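Side-chain contacts in putative Acetyltransferase (Pyrococcus horikoshii, PDB 3DDD), which binds coenzyme A and probably transfers an acyl group from it to a substrate not yet identified, as members of the GNAT acetyltransferase family do: residues 40-45 with 94-99; 30-35 with 72-77; 203-208 with 213-218. All coordinates share one frame; numbering follows the deposited sequence.

Contact 1: 40-45 with 94-99; sequences AYNFPG and VKKAYQ. With COA (coenzyme A), chain B.
A40 packs against V94 and K95 where the end of helix 30-41 meets the loop that follows strand 86-94; the backbones come closest at 4.9 Å between A40 CA and K95 CA. The helix closes in a Schellman motif: N42 is the first residue to leave helical angles and takes a positive phi, a conformation asparagine tolerates well. In the loop, residues 96-98 form a short 3-10 turn. A methyl group suits position 40, because A40 CB fits between V94 O, 3.4 Å away, and the pantetheine carbonyl oxygen COA O9P. V94 N donates to that same COA O9P at 2.8 Å. The amide of Q99 completes this corner: NE2 gives one hydrogen to V94 O, 3.0 Å away, and one to a water 2.8 Å from NE2, which in turn donates to A40 O. The loop and the helix end are thus joined through solvent, beside the cofactor. Y41 makes no contact with the loop; it lays one ring face over the pantetheine arm, with COA C6P 3.2 Å above the ring plane and offset toward the rim. Farther out, the K96 chain bends at chi3 and chi4, -69° and -73°, and brings NZ to 2.8 Å from N42 OD1, above the carbonyl plane. The ammonium group also pairs with D39. A strand-end N-H on the pantetheine carbonyl, followed by a CoA-binding loop (R100, G102, G104) leading into a helix, is the usual GNAT way of holding coenzyme A. F37 stacks on the ring of Y41, whose OH bonds to M92 O on strand 86-94, while V94 packs on I103 at the start of helix 103-118; the contact therefore ties helix 30-41 to the strand and helix between which that loop runs.

Contact 2: 30-35 with 72-77; sequences IEDMVS and DEPVGM
D32 and P74 face each other with 6.3 Å between D32 CA and P74 CA, and M33 and M77 follow at 6.9 Å between M33 CA and M77 CA, as the first turns of helix 30-41 pass beside strand 73-82. Two pairs of side chains carry the contact, each crossing at about a right angle. At the outer one, the carboxylate carbon D32 CG rests 3.7 Å from P74 CG, and D32 CB touches P74 CB as well. The aspartate thus applies its CB and carboxylate carbon to an apolar ring, and its partly exposed position suits a charged group. With an alanine here the CB contact would stay, but P74 CG would probably lose its carboxylate neighbour, opening a gap at the margin. Deeper in, M33 and M77 meet, methionines carried here as selenomethionine. In M77, chi1 (70°) and an extended chi2 carry SE to 3.4 Å from M33 O and 3.8 Å from M33 CB; the bend at chi3 then turns M77 CE toward M33 CE, 3.8 Å away. Long, unbranched and flexible, methionine can fit the uneven surface between a helix and a sheet; here C65 and L67 of strand 65-70 border M33, and F54 of helix 47-60 also packs on it. Between P74 and M77 the strand carries a classic beta bulge, V75 and G76 both facing A68. The arrangement is helix-on-sheet packing within the GNAT fold: the extra residue of the bulge lets both P74 and M77, three apart, point at the helix, while V75 points away from it.

Contact 3: 203-208 with 213-218; sequences EGFGLV and IGPLVA
The ring of F205 meets P215 and V217 obliquely on one side of the hairpin, its CE1 lying 3.8 Å from P215 CG and its CE2 3.8 Å from V217 CB. The phenylalanine takes the crowded position between its backbone N and carbonyl carbon (chi1 80°), which carries the ring across to strand 212-218, alongside V217 and pointing the same way. A flat, broad group suits this place, since it spans two neighbours at once; the proline ring, entered through a cis peptide bond, offers CG to F205 and CD to L207, whose CB is 4.0 Å from P215 CD. Beneath these side chains the strands run antiparallel, with axes 4.7 Å apart and 172° between their directions. F205 and V217 form a hydrogen-bonded pair, F205 N to V217 O 2.8 Å and V217 N to F205 O 2.9 Å. L207 N then bonds to P215 O and G214 N to L207 O, a shift of register by one that makes a beta bulge between G206 and V208. On the other face, G204 and G206 lack side chains. At G206 even a CB would clash with I213 CD1, so glycine makes room for I213 and for L216, whose CD1 lies 4.0 Å from G206 CA. Beyond them, V208 and I213 pair as branched aliphatics in apolar contact. This antiparallel beta hairpin lies within the second GNAT domain, away from the coenzyme A site, and is sandwiched between helices: V171 and I174 of helix 169-179 cover F205, whereas I227 and A224 of helix 221-233 lie against L216 and A218. Strand 196-200 adjoins the first strand, and strands 238-242 and 279-281 border the second.

How the contacts relate
Contacts 1 and 2 are neighbours, with centres 11 Å apart, and both draw on helix 30-41: contact 2 uses its first turns and contact 1 its last. They are joined directly by a salt bridge, K95 NZ to E73 OE2 at 2.7 Å, and by packing of Y98 on V75. Contact 1 forms part of the coenzyme A pocket through A40, Y41, V94 and Q99, whereas contact 2 lies one layer behind it, the side chain of M77 being about 8 Å from the cofactor. Contact 3 belongs to the second GNAT domain, across the chain's centre from the other two; its centre is 31 Å from that of contact 1 and 32 Å from that of contact 2, and it touches neither.

Contact 1: 40-45 with 94-99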
loop_
_atom_site.group_PDB
_atom_site.type_symbol
_atom_site.label_atom_id
_atom_site.label_comp_id
_atom_site.label_asym_id
_atom_site.label_seq_id
_atom_site.Cartn_x
_atom_site.Cartn_y
_atom_site.Cartn_z
ATOM N N ALA A 40 -11.573 11.881 -3.985
ATOM C CA ALA A 40 -11.784 10.607 -4.639
ATOM C C ALA A 40 -12.261 9.509 -3.659
ATOM O O ALA A 40 -13.164 8.763 -3.971
ATOM C CB ALA A 40 -10.508 10.173 -5.402
ATOM N N TYR A 41 -11.658 9.420 -2.481
ATOM C CA TYR A 41 -11.955 8.341 -1.529
ATOM C C TYR A 41 -12.986 8.734 -0.448
ATOM O O TYR A 41 -13.269 7.925 0.418
ATOM C CB TYR A 41 -10.648 7.839 -0.859
ATOM C CG TYR A 41 -9.707 7.030 -1.761
ATOM C CD1 TYR A 41 -8.843 7.667 -2.642
ATOM C CD2 TYR A 41 -9.679 5.629 -1.718
ATOM C CE1 TYR A 41 -7.949 6.942 -3.448
ATOM C CE2 TYR A 41 -8.793 4.871 -2.549
ATOM C CZ TYR A 41 -7.929 5.548 -3.409
ATOM O OH TYR A 41 -7.051 4.858 -4.248
ATOM N N ASN A 42 -13.555 9.946 -0.525
ATOM C CA ASN A 42 -14.550 10.460 0.424
ATOM C C ASN A 42 -14.054 10.298 1.849
ATOM O O ASN A 42 -14.747 9.745 2.698
ATOM C CB ASN A 42 -15.899 9.749 0.280
ATOM C CG ASN A 42 -16.485 9.845 -1.119
ATOM O OD1 ASN A 42 -16.982 10.892 -1.531
ATOM N ND2 ASN A 42 -16.461 8.728 -1.846
ATOM N N PHE A 43 -12.840 10.756 2.103
ATOM C CA PHE A 43 -12.172 10.446 3.338
ATOM C C PHE A 43 -12.666 11.416 4.414
ATOM O O PHE A 43 -12.489 12.639 4.292
ATOM C CB PHE A 43 -10.652 10.516 3.142
ATOM C CG PHE A 43 -9.858 10.270 4.401
ATOM C CD1 PHE A 43 -9.840 9.021 4.986
ATOM C CD2 PHE A 43 -9.139 11.291 4.992
ATOM C CE1 PHE A 43 -9.121 8.795 6.129
ATOM C CE2 PHE A 43 -8.417 11.067 6.124
ATOM C CZ PHE A 43 -8.399 9.809 6.693
ATOM N N PRO A 44 -13.308 10.880 5.476
ATOM C CA PRO A 44 -13.886 11.769 6.482
ATOM C C PRO A 44 -12.899 12.075 7.611
ATOM O O PRO A 44 -13.155 12.966 8.430
ATOM C CB PRO A 44 -15.092 10.974 6.981
ATOM C CG PRO A 44 -14.627 9.510 6.862
ATOM C CD PRO A 44 -13.543 9.461 5.818
ATOM N N GLY A 45 -11.762 11.391 7.603
ATOM C CA GLY A 45 -10.733 11.542 8.642
ATOM C C GLY A 45 -9.953 12.841 8.591
ATOM O O GLY A 45 -10.190 13.685 7.719
ATOM N N VAL A 94 -9.176 10.105 -8.882
ATOM C CA VAL A 94 -9.636 11.236 -9.686
ATOM C C VAL A 94 -10.794 11.866 -8.969
ATOM O O VAL A 94 -11.679 11.174 -8.476
ATOM C CB VAL A 94 -10.013 10.773 -11.081
ATOM C CG1 VAL A 94 -10.732 11.893 -11.910
ATOM C CG2 VAL A 94 -8.723 10.261 -11.786
ATOM N N LYS A 95 -10.770 13.195 -8.892
ATOM C CA LYS A 95 -11.775 13.948 -8.161
ATOM C C LYS A 95 -13.130 13.625 -8.745
ATOM O O LYS A 95 -13.253 13.515 -9.944
ATOM C CB LYS A 95 -11.490 15.443 -8.268
ATOM C CG LYS A 95 -10.429 15.968 -7.298
ATOM C CD LYS A 95 -10.262 17.460 -7.524
ATOM C CE LYS A 95 -9.474 18.141 -6.424
ATOM N NZ LYS A 95 -9.396 19.575 -6.730
ATOM N N LYS A 96 -14.142 13.467 -7.896
ATOM C CA LYS A 96 -15.448 12.936 -8.325
ATOM C C LYS A 96 -16.052 13.682 -9.500
ATOM O O LYS A 96 -16.650 13.050 -10.359
ATOM C CB LYS A 96 -16.460 12.867 -7.163
ATOM C CG LYS A 96 -16.131 11.755 -6.130
ATOM C CD LYS A 96 -17.163 11.627 -5.022
ATOM C CE LYS A 96 -17.132 12.837 -4.076
ATOM N NZ LYS A 96 -15.928 12.863 -3.176
ATOM N N ALA A 97 -15.861 15.000 -9.566
ATOM C CA ALA A 97 -16.401 15.816 -10.672
ATOM C C ALA A 97 -15.793 15.462 -12.031
ATOM O O ALA A 97 -16.306 15.844 -13.081
ATOM C CB ALA A 97 -16.205 17.328 -10.391
ATOM N N TYR A 98 -14.680 14.747 -12.010
ATOM C CA TYR A 98 -13.904 14.519 -13.220
ATOM C C TYR A 98 -13.828 13.044 -13.553
ATOM O O TYR A 98 -13.142 12.648 -14.498
ATOM C CB TYR A 98 -12.508 15.119 -13.043
ATOM C CG TYR A 98 -12.517 16.617 -13.034
ATOM C CD1 TYR A 98 -12.539 17.333 -14.227
ATOM C CD2 TYR A 98 -12.522 17.331 -11.842
ATOM C CE1 TYR A 98 -12.562 18.733 -14.241
ATOM C CE2 TYR A 98 -12.556 18.730 -11.842
ATOM C CZ TYR A 98 -12.568 19.421 -13.051
ATOM O OH TYR A 98 -12.581 20.800 -13.073
ATOM N N GLN A 99 -14.541 12.236 -12.781
ATOM C CA GLN A 99 -14.494 10.798 -12.957
ATOM C C GLN A 99 -15.220 10.425 -14.227
ATOM O O GLN A 99 -16.043 11.200 -14.753
ATOM C CB GLN A 99 -15.089 10.069 -11.744
ATOM C CG GLN A 99 -14.148 10.062 -10.549
ATOM C CD GLN A 99 -14.740 9.408 -9.329
ATOM O OE1 GLN A 99 -15.899 9.037 -9.327
ATOM N NE2 GLN A 99 -13.948 9.287 -8.273
HETATM N N1A COA B . -17.753 1.879 -10.854
HETATM C C2A COA B . -17.307 0.804 -11.581
HETATM N N3A COA B . -16.259 0.966 -12.463
HETATM C C4A COA B . -15.696 2.203 -12.590
HETATM C C5A COA B . -16.117 3.290 -11.857
HETATM C C6A COA B . -17.165 3.116 -10.986
HETATM N N6A COA B . -17.754 4.212 -10.560
HETATM N N7A COA B . -15.384 4.382 -12.175
HETATM C C8A COA B . -14.476 3.982 -13.090
HETATM N N9A COA B . -14.664 2.640 -13.343
HETATM C C1B COA B . -13.824 1.736 -14.148
HETATM C C2B COA B . -14.570 1.291 -15.400
HETATM O O2B COA B . -14.172 0.029 -15.847
HETATM C C3B COA B . -14.113 2.322 -16.396
HETATM O O3B COA B . -14.300 1.864 -17.691
HETATM P P3B COA B . -15.683 2.096 -18.477
HETATM O O7A COA B . -15.455 1.780 -19.951
HETATM O O8A COA B . -16.043 3.547 -18.342
HETATM O O9A COA B . -16.650 1.063 -18.006
HETATM C C4B COA B . -12.662 2.422 -15.999
HETATM O O4B COA B . -12.712 2.469 -14.592
HETATM C C5B COA B . -11.916 3.613 -16.564
HETATM O O5B COA B . -12.666 4.761 -16.355
HETATM P P1A COA B . -11.896 6.142 -16.161
HETATM O O1A COA B . -12.804 7.261 -16.596
HETATM O O2A COA B . -10.585 6.195 -16.899
HETATM O O3A COA B . -11.645 6.100 -14.578
HETATM P P2A COA B . -11.646 7.417 -13.660
HETATM O O4A COA B . -11.073 8.654 -14.252
HETATM O O5A COA B . -13.050 7.646 -13.129
HETATM O O6A COA B . -10.779 6.918 -12.384
HETATM C CBP COA B . -10.684 5.508 -10.315
HETATM C CCP COA B . -11.058 5.655 -11.808
HETATM C CDP COA B . -9.334 6.193 -10.102
HETATM C CEP COA B . -10.537 4.001 -10.049
HETATM C CAP COA B . -11.773 5.902 -9.295
HETATM O OAP COA B . -12.910 6.449 -9.881
HETATM C C9P COA B . -11.363 6.730 -8.097
HETATM O O9P COA B . -10.571 7.843 -8.132
HETATM N N8P COA B . -11.798 6.376 -6.909
HETATM C C7P COA B . -10.846 6.366 -5.833
HETATM C C6P COA B . -11.094 5.258 -4.849
HETATM C C5P COA B . -11.370 3.956 -5.517
HETATM O O5P COA B . -12.447 3.401 -5.178
HETATM N N4P COA B . -10.475 3.485 -6.432
HETATM C C3P COA B . -8.994 3.553 -6.413
HETATM C C2P COA B . -8.213 2.357 -5.792
HETATM S S1P COA B . -8.031 0.801 -6.752
HETATM O O HOH W 1 -14.915 8.082 -5.952
#

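Contact 2: 30-35 with 72-77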
loop_
_atom_site.group_PDB
_atom_site.type_symbol
_atom_site.label_atom_id
_atom_site.label_comp_id
_atom_site.label_asym_id
_atom_site.label_seq_id
_atom_site.Cartn_x
_atom_site.Cartn_y
_atom_site.Cartn_z
ATOM N N ILE A 30 2.047 18.283 -2.479
ATOM C CA ILE A 30 1.453 17.418 -1.442
ATOM C C ILE A 30 0.018 17.815 -1.113
ATOM O O ILE A 30 -0.853 16.956 -0.994
ATOM C CB ILE A 30 2.332 17.361 -0.142
ATOM C CG1 ILE A 30 3.573 16.503 -0.383
ATOM C CG2 ILE A 30 1.590 16.719 1.049
ATOM C CD1 ILE A 30 3.307 15.024 -0.239
ATOM N N GLU A 31 -0.239 19.109 -0.988
ATOM C CA GLU A 31 -1.573 19.554 -0.636
ATOM C C GLU A 31 -2.578 19.148 -1.726
ATOM O O GLU A 31 -3.659 18.628 -1.422
ATOM C CB GLU A 31 -1.608 21.055 -0.341
ATOM C CG GLU A 31 -0.877 21.496 1.004
ATOM C CD GLU A 31 -1.327 20.734 2.288
ATOM O OE1 GLU A 31 -2.453 20.184 2.344
ATOM O OE2 GLU A 31 -0.537 20.673 3.261
ATOM N N ASP A 32 -2.210 19.353 -2.987
ATOM C CA ASP A 32 -3.074 18.935 -4.086
ATOM C C ASP A 32 -3.308 17.431 -4.107
ATOM O O ASP A 32 -4.423 16.975 -4.351
ATOM C CB ASP A 32 -2.512 19.412 -5.440
ATOM C CG ASP A 32 -2.567 20.920 -5.591
ATOM O OD1 ASP A 32 -3.209 21.583 -4.738
ATOM O OD2 ASP A 32 -2.006 21.436 -6.578
HETATM N N MSE A 33 -2.269 16.651 -3.865
HETATM C CA MSE A 33 -2.428 15.203 -3.882
HETATM C C MSE A 33 -3.438 14.832 -2.805
HETATM O O MSE A 33 -4.348 14.018 -3.040
HETATM C CB MSE A 33 -1.084 14.499 -3.624
HETATM C CG MSE A 33 -0.074 14.716 -4.731
HETATM SE SE MSE A 33 1.767 14.351 -4.255
HETATM C CE MSE A 33 1.630 12.507 -3.701
ATOM N N VAL A 34 -3.258 15.420 -1.621
ATOM C CA VAL A 34 -4.134 15.156 -0.488
ATOM C C VAL A 34 -5.586 15.512 -0.789
ATOM O O VAL A 34 -6.503 14.767 -0.432
ATOM C CB VAL A 34 -3.682 15.891 0.785
ATOM C CG1 VAL A 34 -4.745 15.708 1.896
ATOM C CG2 VAL A 34 -2.303 15.343 1.278
ATOM N N SER A 35 -5.797 16.644 -1.454
ATOM C CA SER A 35 -7.143 17.086 -1.847
ATOM C C SER A 35 -7.797 16.137 -2.857
ATOM O O SER A 35 -8.973 15.788 -2.727
ATOM C CB SER A 35 -7.075 18.487 -2.446
ATOM O OG SER A 35 -6.739 19.422 -1.426
ATOM N N ASP A 72 -4.335 24.096 -14.226
ATOM C CA ASP A 72 -3.926 24.411 -12.853
ATOM C C ASP A 72 -4.824 23.855 -11.741
ATOM O O ASP A 72 -4.453 23.922 -10.570
ATOM C CB ASP A 72 -3.741 25.929 -12.668
ATOM C CG ASP A 72 -2.863 26.559 -13.762
ATOM O OD1 ASP A 72 -2.186 25.809 -14.515
ATOM O OD2 ASP A 72 -2.871 27.814 -13.872
ATOM N N GLU A 73 -5.994 23.336 -12.091
ATOM C CA GLU A 73 -6.846 22.625 -11.140
ATOM C C GLU A 73 -6.332 21.169 -11.136
ATOM O O GLU A 73 -6.233 20.533 -12.186
ATOM C CB GLU A 73 -8.330 22.756 -11.554
ATOM C CG GLU A 73 -9.371 21.880 -10.836
ATOM C CD GLU A 73 -9.537 22.161 -9.334
ATOM O OE1 GLU A 73 -9.036 23.196 -8.839
ATOM O OE2 GLU A 73 -10.171 21.321 -8.648
ATOM N N PRO A 74 -5.933 20.666 -9.959
ATOM C CA PRO A 74 -5.484 19.299 -9.856
ATOM C C PRO A 74 -6.683 18.357 -9.884
ATOM O O PRO A 74 -7.631 18.519 -9.124
ATOM C CB PRO A 74 -4.788 19.272 -8.500
ATOM C CG PRO A 74 -5.547 20.244 -7.708
ATOM C CD PRO A 74 -5.875 21.351 -8.657
ATOM N N VAL A 75 -6.629 17.361 -10.747
ATOM C CA VAL A 75 -7.797 16.549 -11.018
ATOM C C VAL A 75 -7.586 15.073 -10.673
ATOM O O VAL A 75 -8.508 14.386 -10.249
ATOM C CB VAL A 75 -8.188 16.755 -12.516
ATOM C CG1 VAL A 75 -8.995 15.577 -13.051
ATOM C CG2 VAL A 75 -8.950 18.067 -12.643
ATOM N N GLY A 76 -6.375 14.581 -10.870
ATOM C CA GLY A 76 -6.109 13.137 -10.809
ATOM C C GLY A 76 -4.650 12.811 -10.494
ATOM O O GLY A 76 -3.750 13.588 -10.795
HETATM N N MSE A 77 -4.437 11.641 -9.893
HETATM C CA MSE A 77 -3.128 11.205 -9.482
HETATM C C MSE A 77 -3.008 9.716 -9.467
HETATM O O MSE A 77 -4.019 8.990 -9.410
HETATM C CB MSE A 77 -2.841 11.696 -8.064
HETATM C CG MSE A 77 -3.664 11.022 -7.004
HETATM SE SE MSE A 77 -3.163 11.761 -5.254
HETATM C CE MSE A 77 -1.532 10.776 -4.986
#

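Contact 3: 203-208 with 213-218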
loop_
_atom_site.group_PDB
_atom_site.type_symbol
_atom_site.label_atom_id
_atom_site.label_comp_id
_atom_site.label_asym_id
_atom_site.label_seq_id
_atom_site.Cartn_x
_atom_site.Cartn_y
_atom_site.Cartn_z
ATOM N N GLU A 203 11.475 -14.981 14.917
ATOM C CA GLU A 203 10.515 -15.734 14.103
ATOM C C GLU A 203 9.379 -14.876 13.571
ATOM O O GLU A 203 8.502 -15.381 12.881
ATOM C CB GLU A 203 9.886 -16.860 14.931
ATOM C CG GLU A 203 10.814 -17.980 15.418
ATOM C CD GLU A 203 10.058 -18.978 16.311
ATOM O OE1 GLU A 203 8.834 -19.188 16.082
ATOM O OE2 GLU A 203 10.679 -19.549 17.236
ATOM N N GLY A 204 9.358 -13.587 13.901
ATOM C CA GLY A 204 8.315 -12.746 13.372
ATOM C C GLY A 204 8.469 -11.297 13.717
ATOM O O GLY A 204 9.194 -10.960 14.630
ATOM N N PHE A 205 7.802 -10.449 12.943
ATOM C CA PHE A 205 7.780 -9.016 13.191
ATOM C C PHE A 205 6.470 -8.397 12.715
ATOM O O PHE A 205 5.791 -8.931 11.822
ATOM C CB PHE A 205 8.981 -8.290 12.534
ATOM C CG PHE A 205 8.805 -8.018 11.065
ATOM C CD1 PHE A 205 8.223 -6.841 10.627
ATOM C CD2 PHE A 205 9.237 -8.944 10.114
ATOM C CE1 PHE A 205 8.050 -6.591 9.301
ATOM C CE2 PHE A 205 9.067 -8.712 8.768
ATOM C CZ PHE A 205 8.465 -7.542 8.349
ATOM N N GLY A 206 6.143 -7.264 13.328
ATOM C CA GLY A 206 5.072 -6.403 12.874
ATOM C C GLY A 206 5.482 -4.943 12.960
ATOM O O GLY A 206 6.262 -4.562 13.843
ATOM N N LEU A 207 4.980 -4.135 12.020
ATOM C CA LEU A 207 5.269 -2.705 12.002
ATOM C C LEU A 207 3.995 -1.973 12.371
ATOM O O LEU A 207 2.969 -2.251 11.813
ATOM C CB LEU A 207 5.759 -2.272 10.632
ATOM C CG LEU A 207 6.207 -0.812 10.497
ATOM C CD1 LEU A 207 7.521 -0.569 11.242
ATOM C CD2 LEU A 207 6.342 -0.513 9.001
ATOM N N VAL A 208 4.053 -1.096 13.361
ATOM C CA VAL A 208 2.870 -0.399 13.840
ATOM C C VAL A 208 3.075 1.077 13.567
ATOM O O VAL A 208 4.034 1.668 14.048
ATOM C CB VAL A 208 2.623 -0.652 15.356
ATOM C CG1 VAL A 208 1.392 0.101 15.840
ATOM C CG2 VAL A 208 2.453 -2.107 15.607
ATOM N N ILE A 213 -1.308 -1.975 11.783
ATOM C CA ILE A 213 -0.173 -2.903 11.740
ATOM C C ILE A 213 -0.024 -3.421 10.299
ATOM O O ILE A 213 -0.977 -3.921 9.660
ATOM C CB ILE A 213 -0.286 -4.081 12.761
ATOM C CG1 ILE A 213 0.946 -5.006 12.659
ATOM C CG2 ILE A 213 -1.621 -4.826 12.601
ATOM C CD1 ILE A 213 1.050 -6.090 13.707
ATOM N N GLY A 214 1.180 -3.265 9.780
ATOM C CA GLY A 214 1.487 -3.763 8.463
ATOM C C GLY A 214 2.916 -3.380 8.116
ATOM O O GLY A 214 3.271 -2.247 8.223
ATOM N N PRO A 215 3.736 -4.327 7.662
ATOM C CA PRO A 215 3.403 -5.728 7.582
ATOM C C PRO A 215 3.348 -6.457 8.931
ATOM O O PRO A 215 3.800 -5.938 9.991
ATOM C CB PRO A 215 4.518 -6.304 6.691
ATOM C CG PRO A 215 5.590 -5.354 6.727
ATOM C CD PRO A 215 5.069 -4.029 7.108
ATOM N N LEU A 216 2.773 -7.655 8.873
ATOM C CA LEU A 216 2.885 -8.651 9.925
ATOM C C LEU A 216 3.302 -9.958 9.270
ATOM O O LEU A 216 2.566 -10.512 8.432
ATOM C CB LEU A 216 1.554 -8.800 10.680
ATOM C CG LEU A 216 1.538 -9.847 11.810
ATOM C CD1 LEU A 216 2.546 -9.459 12.904
ATOM C CD2 LEU A 216 0.131 -10.038 12.354
ATOM N N VAL A 217 4.518 -10.403 9.608
ATOM C CA VAL A 217 5.140 -11.624 9.091
ATOM C C VAL A 217 5.586 -12.502 10.273
ATOM O O VAL A 217 6.195 -11.993 11.220
ATOM C CB VAL A 217 6.344 -11.306 8.170
ATOM C CG1 VAL A 217 6.974 -12.600 7.589
ATOM C CG2 VAL A 217 5.890 -10.386 7.037
ATOM N N ALA A 218 5.219 -13.782 10.245
ATOM C CA ALA A 218 5.557 -14.729 11.333
ATOM C C ALA A 218 5.700 -16.152 10.829
ATOM O O ALA A 218 4.889 -16.606 10.023
ATOM C CB ALA A 218 4.505 -14.704 12.435
#